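Local coordinates for uncharacterized protein (Borrelia turicatae, PDB 5VJ4) that is of unknown function but is probably a surface lipoprotein that may bind lipid, at residues 129-134 with 196-201; 157-162 with 212-217; 187-192 with 277-282. All blocks are in the same frame, centred on the assembly; numbering follows the deposited sequence.

Contact 1 of 3, residues 129-134 with 196-201; sequences GNLTSD and IGYDFF
L131 reaches from the 129-134 connection to the last turns of helix 176-201 and lays its two methyls against different aromatic rings. L131 CD1 lies 3.8 Å from F201 CD2, and L131 CD2 lies 4.1 Å from Y198 CD2; in both cases the methyl approaches the ring obliquely. The leucine side chain crosses that of Y198 at about a right angle. The rings are three positions apart on the helix and leave it by different torsions. Y198 has CG anti to the backbone N (chi1 -174°), whereas F201 has CG anti to its carbonyl carbon (chi1 -70°), and the leucine tip enters the angle between them. The contact joins the connection between helices 118-128 and 133-141 to the end of the long helix 176-201 within an all-helical fold, one apolar side chain of the connection docking on two aromatic residues. The ring of F201 is backed by its own neighbour, F200 CD2 lying 3.7 Å above the middle of one face, and F201 also packs on I127, I136 and R139 of the helices before and after the connection. In the connection itself, G129 leaves helical geometry with a positive phi of 57°, and T132 takes the N-cap position ahead of helix 133-141, with L131 held between these two ends. The outer side borders the dimer interface: N130 OD1 is hydrogen-bonded to K265 of the second subunit, and Y198 packs on G336 of that subunit.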
loop_
_atom_site.group_PDB
_atom_site.type_symbol
_atom_site.label_atom_id
_atom_site.label_comp_id
_atom_site.label_asym_id
_atom_site.label_seq_id
_atom_site.Cartn_x
_atom_site.Cartn_y
_atom_site.Cartn_z
ATOM N N GLY A 129 -1.370 12.887 -17.148
ATOM C CA GLY A 129 -1.087 13.108 -15.741
ATOM C C GLY A 129 -0.146 14.265 -15.515
ATOM O O GLY A 129 -0.454 15.385 -15.876
ATOM N N ASN A 130 1.000 13.978 -14.910
ATOM C CA ASN A 130 1.991 14.995 -14.567
ATOM C C ASN A 130 3.225 14.876 -15.428
ATOM O O ASN A 130 4.237 15.559 -15.183
ATOM C CB ASN A 130 2.342 14.965 -13.056
ATOM C CG ASN A 130 1.298 15.704 -12.204
ATOM O OD1 ASN A 130 1.514 16.845 -11.769
ATOM N ND2 ASN A 130 0.152 15.072 -11.995
ATOM N N LEU A 131 3.152 14.001 -16.435
ATOM C CA LEU A 131 4.209 13.915 -17.428
ATOM C C LEU A 131 4.197 15.203 -18.250
ATOM O O LEU A 131 3.179 15.913 -18.290
ATOM C CB LEU A 131 3.947 12.727 -18.324
ATOM C CG LEU A 131 3.946 11.380 -17.653
ATOM C CD1 LEU A 131 2.956 10.498 -18.368
ATOM C CD2 LEU A 131 5.310 10.817 -17.870
ATOM N N THR A 132 5.313 15.521 -18.886
ATOM C CA THR A 132 5.395 16.750 -19.684
ATOM C C THR A 132 5.058 16.447 -21.119
ATOM O O THR A 132 5.305 15.334 -21.599
ATOM C CB THR A 132 6.796 17.364 -19.650
ATOM O OG1 THR A 132 7.757 16.354 -20.046
ATOM C CG2 THR A 132 7.081 17.994 -18.237
ATOM N N SER A 133 4.526 17.455 -21.810
ATOM C CA SER A 133 4.111 17.316 -23.200
ATOM C C SER A 133 5.208 16.735 -24.049
ATOM O O SER A 133 4.914 15.975 -24.951
ATOM C CB SER A 133 3.729 18.649 -23.752
ATOM O OG SER A 133 2.914 19.340 -22.822
ATOM N N ASP A 134 6.463 17.073 -23.750
ATOM C CA ASP A 134 7.596 16.544 -24.482
ATOM C C ASP A 134 7.567 15.002 -24.461
ATOM O O ASP A 134 7.705 14.335 -25.517
ATOM C CB ASP A 134 8.917 17.122 -23.943
ATOM N N ILE A 196 -1.053 3.582 -15.495
ATOM C CA ILE A 196 -0.991 2.814 -16.739
ATOM C C ILE A 196 -0.507 3.759 -17.821
ATOM O O ILE A 196 0.427 3.418 -18.566
ATOM C CB ILE A 196 -2.346 2.188 -17.100
ATOM C CG1 ILE A 196 -2.836 1.358 -15.917
ATOM C CG2 ILE A 196 -2.238 1.367 -18.376
ATOM C CD1 ILE A 196 -4.242 0.838 -16.019
ATOM N N GLY A 197 -1.099 4.960 -17.860
ATOM C CA GLY A 197 -0.578 6.054 -18.701
ATOM C C GLY A 197 0.951 6.095 -18.619
ATOM O O GLY A 197 1.656 5.822 -19.627
ATOM N N TYR A 198 1.452 6.357 -17.404
ATOM C CA TYR A 198 2.887 6.413 -17.158
ATOM C C TYR A 198 3.630 5.210 -17.740
ATOM O O TYR A 198 4.526 5.377 -18.562
ATOM C CB TYR A 198 3.167 6.592 -15.673
ATOM C CG TYR A 198 4.633 6.799 -15.322
ATOM C CD1 TYR A 198 5.542 5.733 -15.402
ATOM C CD2 TYR A 198 5.107 8.054 -14.843
ATOM C CE1 TYR A 198 6.891 5.905 -15.077
ATOM C CE2 TYR A 198 6.458 8.232 -14.498
ATOM C CZ TYR A 198 7.343 7.142 -14.628
ATOM O OH TYR A 198 8.686 7.231 -14.341
ATOM N N ASP A 199 3.244 4.000 -17.362
ATOM C CA ASP A 199 4.024 2.848 -17.812
ATOM C C ASP A 199 4.100 2.843 -19.319
ATOM O O ASP A 199 5.138 2.477 -19.896
ATOM C CB ASP A 199 3.474 1.520 -17.291
ATOM C CG ASP A 199 3.691 1.324 -15.791
ATOM O OD1 ASP A 199 4.645 1.888 -15.209
ATOM O OD2 ASP A 199 2.891 0.580 -15.185
ATOM N N PHE A 200 3.014 3.305 -19.946
ATOM C CA PHE A 200 2.924 3.314 -21.399
ATOM C C PHE A 200 3.844 4.363 -22.043
ATOM O O PHE A 200 4.618 4.031 -22.946
ATOM C CB PHE A 200 1.481 3.482 -21.870
ATOM C CG PHE A 200 1.381 3.865 -23.303
ATOM C CD1 PHE A 200 1.796 2.978 -24.294
ATOM C CD2 PHE A 200 0.928 5.135 -23.666
ATOM C CE1 PHE A 200 1.754 3.350 -25.614
ATOM C CE2 PHE A 200 0.866 5.506 -24.993
ATOM C CZ PHE A 200 1.284 4.619 -25.965
ATOM N N PHE A 201 3.759 5.607 -21.574
ATOM C CA PHE A 201 4.579 6.686 -22.132
ATOM C C PHE A 201 6.064 6.474 -21.969
ATOM O O PHE A 201 6.820 6.673 -22.922
ATOM C CB PHE A 201 4.120 8.047 -21.637
ATOM C CG PHE A 201 2.805 8.434 -22.216
ATOM C CD1 PHE A 201 2.664 8.566 -23.601
ATOM C CD2 PHE A 201 1.691 8.578 -21.411
ATOM C CE1 PHE A 201 1.433 8.877 -24.161
ATOM C CE2 PHE A 201 0.461 8.899 -21.966
ATOM C CZ PHE A 201 0.333 9.053 -23.344
#

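Contact 2 of 3, residues 157-162 with 212-217; sequences VSLLKT and QAVVYY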
loop_
_atom_site.group_PDB
_atom_site.type_symbol
_atom_site.label_atom_id
_atom_site.label_comp_id
_atom_site.label_asym_id
_atom_site.label_seq_id
_atom_site.Cartn_x
_atom_site.Cartn_y
_atom_site.Cartn_z
ATOM N N VAL A 157 -11.195 7.169 -24.349
ATOM C CA VAL A 157 -12.378 8.007 -24.511
ATOM C C VAL A 157 -13.601 7.265 -24.010
ATOM O O VAL A 157 -14.438 7.847 -23.307
ATOM C CB VAL A 157 -12.543 8.531 -25.949
ATOM C CG1 VAL A 157 -13.869 9.258 -26.092
ATOM C CG2 VAL A 157 -11.407 9.499 -26.286
ATOM N N SER A 158 -13.676 5.977 -24.341
ATOM C CA SER A 158 -14.710 5.113 -23.784
ATOM C C SER A 158 -14.670 5.157 -22.234
ATOM O O SER A 158 -15.686 5.430 -21.552
ATOM C CB SER A 158 -14.559 3.695 -24.333
ATOM O OG SER A 158 -14.962 2.767 -23.350
ATOM N N LEU A 159 -13.485 4.936 -21.682
ATOM C CA LEU A 159 -13.328 5.049 -20.244
ATOM C C LEU A 159 -13.845 6.376 -19.675
ATOM O O LEU A 159 -14.492 6.397 -18.624
ATOM C CB LEU A 159 -11.876 4.842 -19.834
ATOM C CG LEU A 159 -11.662 4.825 -18.324
ATOM C CD1 LEU A 159 -12.590 3.790 -17.672
ATOM C CD2 LEU A 159 -10.214 4.519 -18.031
ATOM N N LEU A 160 -13.567 7.477 -20.363
ATOM C CA LEU A 160 -13.962 8.763 -19.830
ATOM C C LEU A 160 -15.464 8.948 -19.898
ATOM O O LEU A 160 -16.042 9.566 -18.986
ATOM C CB LEU A 160 -13.216 9.871 -20.526
ATOM C CG LEU A 160 -11.722 9.826 -20.253
ATOM C CD1 LEU A 160 -10.958 10.774 -21.159
ATOM C CD2 LEU A 160 -11.496 10.200 -18.804
ATOM N N LYS A 161 -16.097 8.381 -20.944
ATOM C CA LYS A 161 -17.572 8.431 -21.073
ATOM C C LYS A 161 -18.173 7.753 -19.847
ATOM O O LYS A 161 -19.053 8.335 -19.167
ATOM C CB LYS A 161 -18.075 7.836 -22.410
ATOM N N THR A 162 -17.643 6.563 -19.529
ATOM C CA THR A 162 -18.076 5.820 -18.343
ATOM C C THR A 162 -17.884 6.645 -17.077
ATOM O O THR A 162 -18.822 6.805 -16.293
ATOM C CB THR A 162 -17.363 4.467 -18.226
ATOM O OG1 THR A 162 -17.943 3.543 -19.143
ATOM C CG2 THR A 162 -17.506 3.895 -16.843
ATOM N N GLN A 212 -5.633 -2.915 -23.206
ATOM C CA GLN A 212 -6.113 -4.101 -22.487
ATOM C C GLN A 212 -6.415 -3.749 -21.053
ATOM O O GLN A 212 -7.456 -4.148 -20.535
ATOM C CB GLN A 212 -5.018 -5.171 -22.512
ATOM C CG GLN A 212 -5.422 -6.587 -22.183
ATOM C CD GLN A 212 -4.232 -7.528 -22.265
ATOM O OE1 GLN A 212 -3.354 -7.538 -21.377
ATOM N NE2 GLN A 212 -4.188 -8.331 -23.340
ATOM N N ALA A 213 -5.503 -2.969 -20.455
ATOM C CA ALA A 213 -5.489 -2.679 -19.041
ATOM C C ALA A 213 -6.373 -1.526 -18.634
ATOM O O ALA A 213 -6.911 -1.488 -17.519
ATOM C CB ALA A 213 -4.067 -2.416 -18.585
ATOM N N VAL A 214 -6.512 -0.570 -19.528
ATOM C CA VAL A 214 -7.222 0.639 -19.184
ATOM C C VAL A 214 -8.738 0.388 -19.081
ATOM O O VAL A 214 -9.428 1.071 -18.338
ATOM C CB VAL A 214 -6.829 1.775 -20.155
ATOM C CG1 VAL A 214 -7.638 1.750 -21.451
ATOM C CG2 VAL A 214 -6.938 3.103 -19.470
ATOM N N VAL A 215 -9.257 -0.595 -19.809
ATOM C CA VAL A 215 -10.697 -0.854 -19.751
ATOM C C VAL A 215 -11.114 -1.661 -18.525
ATOM O O VAL A 215 -12.299 -1.749 -18.242
ATOM C CB VAL A 215 -11.280 -1.499 -21.021
ATOM C CG1 VAL A 215 -11.305 -0.499 -22.182
ATOM C CG2 VAL A 215 -10.546 -2.781 -21.350
ATOM N N TYR A 216 -10.150 -2.236 -17.808
ATOM C CA TYR A 216 -10.419 -2.857 -16.529
ATOM C C TYR A 216 -11.205 -1.934 -15.593
ATOM O O TYR A 216 -11.855 -2.413 -14.649
ATOM C CB TYR A 216 -9.129 -3.292 -15.811
ATOM C CG TYR A 216 -8.317 -4.401 -16.464
ATOM C CD1 TYR A 216 -8.913 -5.367 -17.283
ATOM C CD2 TYR A 216 -6.948 -4.512 -16.223
ATOM C CE1 TYR A 216 -8.165 -6.393 -17.842
ATOM C CE2 TYR A 216 -6.186 -5.531 -16.797
ATOM C CZ TYR A 216 -6.795 -6.454 -17.610
ATOM O OH TYR A 216 -6.051 -7.440 -18.185
ATOM N N TYR A 217 -11.146 -0.624 -15.850
ATOM C CA TYR A 217 -11.651 0.355 -14.888
ATOM C C TYR A 217 -13.087 0.768 -15.176
ATOM O O TYR A 217 -13.758 1.302 -14.302
ATOM C CB TYR A 217 -10.673 1.557 -14.734
ATOM C CG TYR A 217 -9.478 1.200 -13.852
ATOM C CD1 TYR A 217 -8.329 0.643 -14.405
ATOM C CD2 TYR A 217 -9.518 1.366 -12.457
ATOM C CE1 TYR A 217 -7.247 0.269 -13.603
ATOM C CE2 TYR A 217 -8.442 0.981 -11.642
ATOM C CZ TYR A 217 -7.308 0.431 -12.221
ATOM O OH TYR A 217 -6.227 0.054 -11.439
#
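L159 meets V214 and Y217 mainly through apolar side-chain contacts, its two methyls dividing the work. L159 CD2 lies 3.8 Å from V214 CG2, and L159 CD1 lies 4.2 Å from Y217 CB. The leucine CG is anti to the backbone N (chi1 -175°), which carries the branch off helix 145-171 and toward V214 and Y217. Against Y217 the leucine runs alongside, the two side chains pointing the same way, so it touches the tyrosine at its root while the ring continues past it into the core. The backbone of 212-217 also takes part by van der Waals contact: L159 CD2 rests 3.5 Å from V214 O, and L159 CD1 is 4.0 Å from Y217 C. CA atoms come nearest at L159 and V215, 6.5 Å apart. In the all-helical fold, this is where helix 145-171 packs on the C-terminal part of helix 207-214 and the residues leading to helix 218-222. F221 of helix 218-222 touches both L159 and T162, and V193 of helix 176-201 packs on both V214 and Y217. The aromatic residues Y216 and Y217 carry polar and cation-pi contacts. R286 of helix 263-301 makes a cation-pi contact with the Y216 ring, on one face of which Q212 O simply packs, 3.6 Å above the ring plane and toward the rim. Y217 makes its own cation-pi contact, with R220, and a weak hydrogen bond between its hydroxyl group and D283 OD2 ties its far end to helix 263-301.

Contact 3 of 3, residues 187-192 with 277-282; sequences KRYDGL and YVVRMI
D190 OD1 is gripped twice, by a salt bridge from K163 NZ and a hydrogen bond with Y126 OH, on the same part of helix 176-201 as Y189, which meets V279, and L192, which meets both V279 and R280. The touching itself is apolar. L192 CD1 lies 3.6 Å from V279 CG2, the two side chains crossing at a slant, and Y189 CE1 reaches the same methyl, V279 CG2, at 4.5 Å. L192 CD2 rests against the aliphatic stem of R280, 3.8 Å from R280 CD and 3.9 Å from R280 CB. That stem is extended from CG to NE, with CG anti to the backbone N (chi1 -170°), so it carries the guanidinium beyond the leucine. In this all-helical fold the short helical segments 187-192 and 277-282 run roughly parallel, 32° between their directions and 11.0 Å at closest approach of the axes, and Y217 packs on both L192 and V279. The second subunit borders the contact: Y277 meets Y277 of that subunit, its hydroxyl group is hydrogen-bonded to the carbonyl of F339 there, and R188 NE is hydrogen-bonded to N271 O of the same subunit.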
loop_
_atom_site.group_PDB
_atom_site.type_symbol
_atom_site.label_atom_id
_atom_site.label_comp_id
_atom_site.label_asym_id
_atom_site.label_seq_id
_atom_site.Cartn_x
_atom_site.Cartn_y
_atom_site.Cartn_z
ATOM N N LYS A 187 -10.910 9.394 -7.353
ATOM C CA LYS A 187 -9.518 9.857 -7.428
ATOM C C LYS A 187 -8.490 8.706 -7.436
ATOM O O LYS A 187 -7.587 8.663 -8.293
ATOM C CB LYS A 187 -9.221 10.881 -6.330
ATOM C CG LYS A 187 -9.965 12.178 -6.569
ATOM C CD LYS A 187 -10.041 13.098 -5.359
ATOM C CE LYS A 187 -11.080 14.187 -5.626
ATOM N NZ LYS A 187 -10.996 15.350 -4.704
ATOM N N ARG A 188 -8.649 7.753 -6.523
ATOM C CA ARG A 188 -7.747 6.597 -6.507
ATOM C C ARG A 188 -7.718 5.931 -7.882
ATOM O O ARG A 188 -6.646 5.661 -8.428
ATOM C CB ARG A 188 -8.125 5.594 -5.414
ATOM C CG ARG A 188 -8.278 6.207 -4.044
ATOM C CD ARG A 188 -8.081 5.213 -2.919
ATOM N NE ARG A 188 -8.393 5.815 -1.627
ATOM C CZ ARG A 188 -9.625 6.032 -1.168
ATOM N NH1 ARG A 188 -10.707 5.693 -1.887
ATOM N NH2 ARG A 188 -9.767 6.604 0.017
ATOM N N TYR A 189 -8.897 5.736 -8.466
ATOM C CA TYR A 189 -8.969 5.107 -9.758
ATOM C C TYR A 189 -8.240 5.944 -10.825
ATOM O O TYR A 189 -7.461 5.369 -11.631
ATOM C CB TYR A 189 -10.403 4.827 -10.148
ATOM C CG TYR A 189 -11.148 3.757 -9.362
ATOM C CD1 TYR A 189 -10.496 2.852 -8.526
ATOM C CD2 TYR A 189 -12.532 3.630 -9.508
ATOM C CE1 TYR A 189 -11.212 1.872 -7.837
ATOM C CE2 TYR A 189 -13.234 2.642 -8.856
ATOM C CZ TYR A 189 -12.578 1.773 -8.015
ATOM O OH TYR A 189 -13.332 0.823 -7.369
ATOM N N ASP A 190 -8.448 7.274 -10.795
ATOM C CA ASP A 190 -7.678 8.210 -11.649
ATOM C C ASP A 190 -6.191 7.907 -11.569
ATOM O O ASP A 190 -5.537 7.639 -12.593
ATOM C CB ASP A 190 -7.918 9.672 -11.261
ATOM C CG ASP A 190 -9.209 10.246 -11.851
ATOM O OD1 ASP A 190 -9.759 9.650 -12.805
ATOM O OD2 ASP A 190 -9.675 11.302 -11.353
ATOM N N GLY A 191 -5.684 7.863 -10.341
ATOM C CA GLY A 191 -4.272 7.607 -10.112
ATOM C C GLY A 191 -3.829 6.358 -10.802
ATOM O O GLY A 191 -2.821 6.357 -11.507
ATOM N N LEU A 192 -4.609 5.292 -10.629
ATOM C CA LEU A 192 -4.215 3.989 -11.153
ATOM C C LEU A 192 -4.186 4.030 -12.669
ATOM O O LEU A 192 -3.238 3.531 -13.293
ATOM C CB LEU A 192 -5.130 2.902 -10.634
ATOM C CG LEU A 192 -4.964 2.560 -9.145
ATOM C CD1 LEU A 192 -6.224 1.898 -8.661
ATOM C CD2 LEU A 192 -3.796 1.658 -8.894
ATOM N N TYR A 277 -5.122 -0.968 -3.440
ATOM C CA TYR A 277 -4.142 -2.048 -3.702
ATOM C C TYR A 277 -4.751 -3.328 -4.229
ATOM O O TYR A 277 -4.088 -4.048 -4.955
ATOM C CB TYR A 277 -3.253 -2.358 -2.517
ATOM C CG TYR A 277 -2.431 -1.181 -2.185
ATOM C CD1 TYR A 277 -2.922 -0.175 -1.351
ATOM C CD2 TYR A 277 -1.187 -1.018 -2.760
ATOM C CE1 TYR A 277 -2.179 0.958 -1.090
ATOM C CE2 TYR A 277 -0.444 0.107 -2.515
ATOM C CZ TYR A 277 -0.945 1.096 -1.688
ATOM O OH TYR A 277 -0.204 2.226 -1.433
ATOM N N VAL A 278 -6.005 -3.597 -3.878
ATOM C CA VAL A 278 -6.599 -4.813 -4.308
ATOM C C VAL A 278 -6.769 -4.772 -5.814
ATOM O O VAL A 278 -6.387 -5.712 -6.492
ATOM C CB VAL A 278 -7.935 -5.108 -3.627
ATOM C CG1 VAL A 278 -8.664 -6.233 -4.365
ATOM C CG2 VAL A 278 -7.695 -5.540 -2.204
ATOM N N VAL A 279 -7.334 -3.697 -6.346
ATOM C CA VAL A 279 -7.581 -3.675 -7.793
ATOM C C VAL A 279 -6.287 -3.694 -8.597
ATOM O O VAL A 279 -6.209 -4.338 -9.621
ATOM C CB VAL A 279 -8.501 -2.546 -8.261
ATOM C CG1 VAL A 279 -9.842 -2.676 -7.580
ATOM C CG2 VAL A 279 -7.920 -1.181 -8.000
ATOM N N ARG A 280 -5.251 -3.038 -8.106
ATOM C CA ARG A 280 -4.014 -3.083 -8.833
ATOM C C ARG A 280 -3.417 -4.497 -8.897
ATOM O O ARG A 280 -2.930 -4.919 -9.930
ATOM C CB ARG A 280 -3.040 -2.102 -8.264
ATOM C CG ARG A 280 -1.854 -1.959 -9.153
ATOM C CD ARG A 280 -0.980 -0.824 -8.701
ATOM N NE ARG A 280 0.122 -0.690 -9.653
ATOM C CZ ARG A 280 1.303 -1.280 -9.509
ATOM N NH1 ARG A 280 2.231 -1.093 -10.424
ATOM N NH2 ARG A 280 1.557 -2.050 -8.444
HETATM N N MSE A 281 -3.498 -5.241 -7.807
HETATM C CA MSE A 281 -3.013 -6.613 -7.820
HETATM C C MSE A 281 -3.808 -7.416 -8.802
HETATM O O MSE A 281 -3.290 -8.347 -9.368
HETATM C CB MSE A 281 -3.180 -7.192 -6.449
HETATM C CG MSE A 281 -2.853 -8.668 -6.481
HETATM SE SE MSE A 281 -3.557 -9.526 -4.834
HETATM C CE MSE A 281 -5.451 -9.822 -5.210
ATOM N N ILE A 282 -5.057 -7.040 -9.030
ATOM C CA ILE A 282 -5.927 -7.758 -9.968
ATOM C C ILE A 282 -5.502 -7.531 -11.423
ATOM O O ILE A 282 -5.416 -8.500 -12.200
ATOM C CB ILE A 282 -7.427 -7.371 -9.791
ATOM C CG1 ILE A 282 -7.918 -7.744 -8.394
ATOM C CG2 ILE A 282 -8.313 -8.034 -10.842
ATOM C CD1 ILE A 282 -9.394 -7.515 -8.174
#

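Overall arrangement
Contacts 2 and 3 are buried, their centres about 13 Å apart, and are bridged by Y217, which has its root in contact 2 and its hydroxyl against L192 and V279 of contact 3. Contact 1 lies farther out, about 17 Å from each between centres, and is only partly buried. Contacts 1 and 3 share helix 176-201 and both border the second subunit; contact 2 stays within its own chain. I196, in segment 196-201 of contact 1, packs on A213 and Y217 of contact 2. Leucine methyls carry all three, but their partners change: aromatic rings in 1; a valine, the root of a tyrosine and backbone in 2; a valine and an arginine stem in 3, where a tyrosine adds to the same valine.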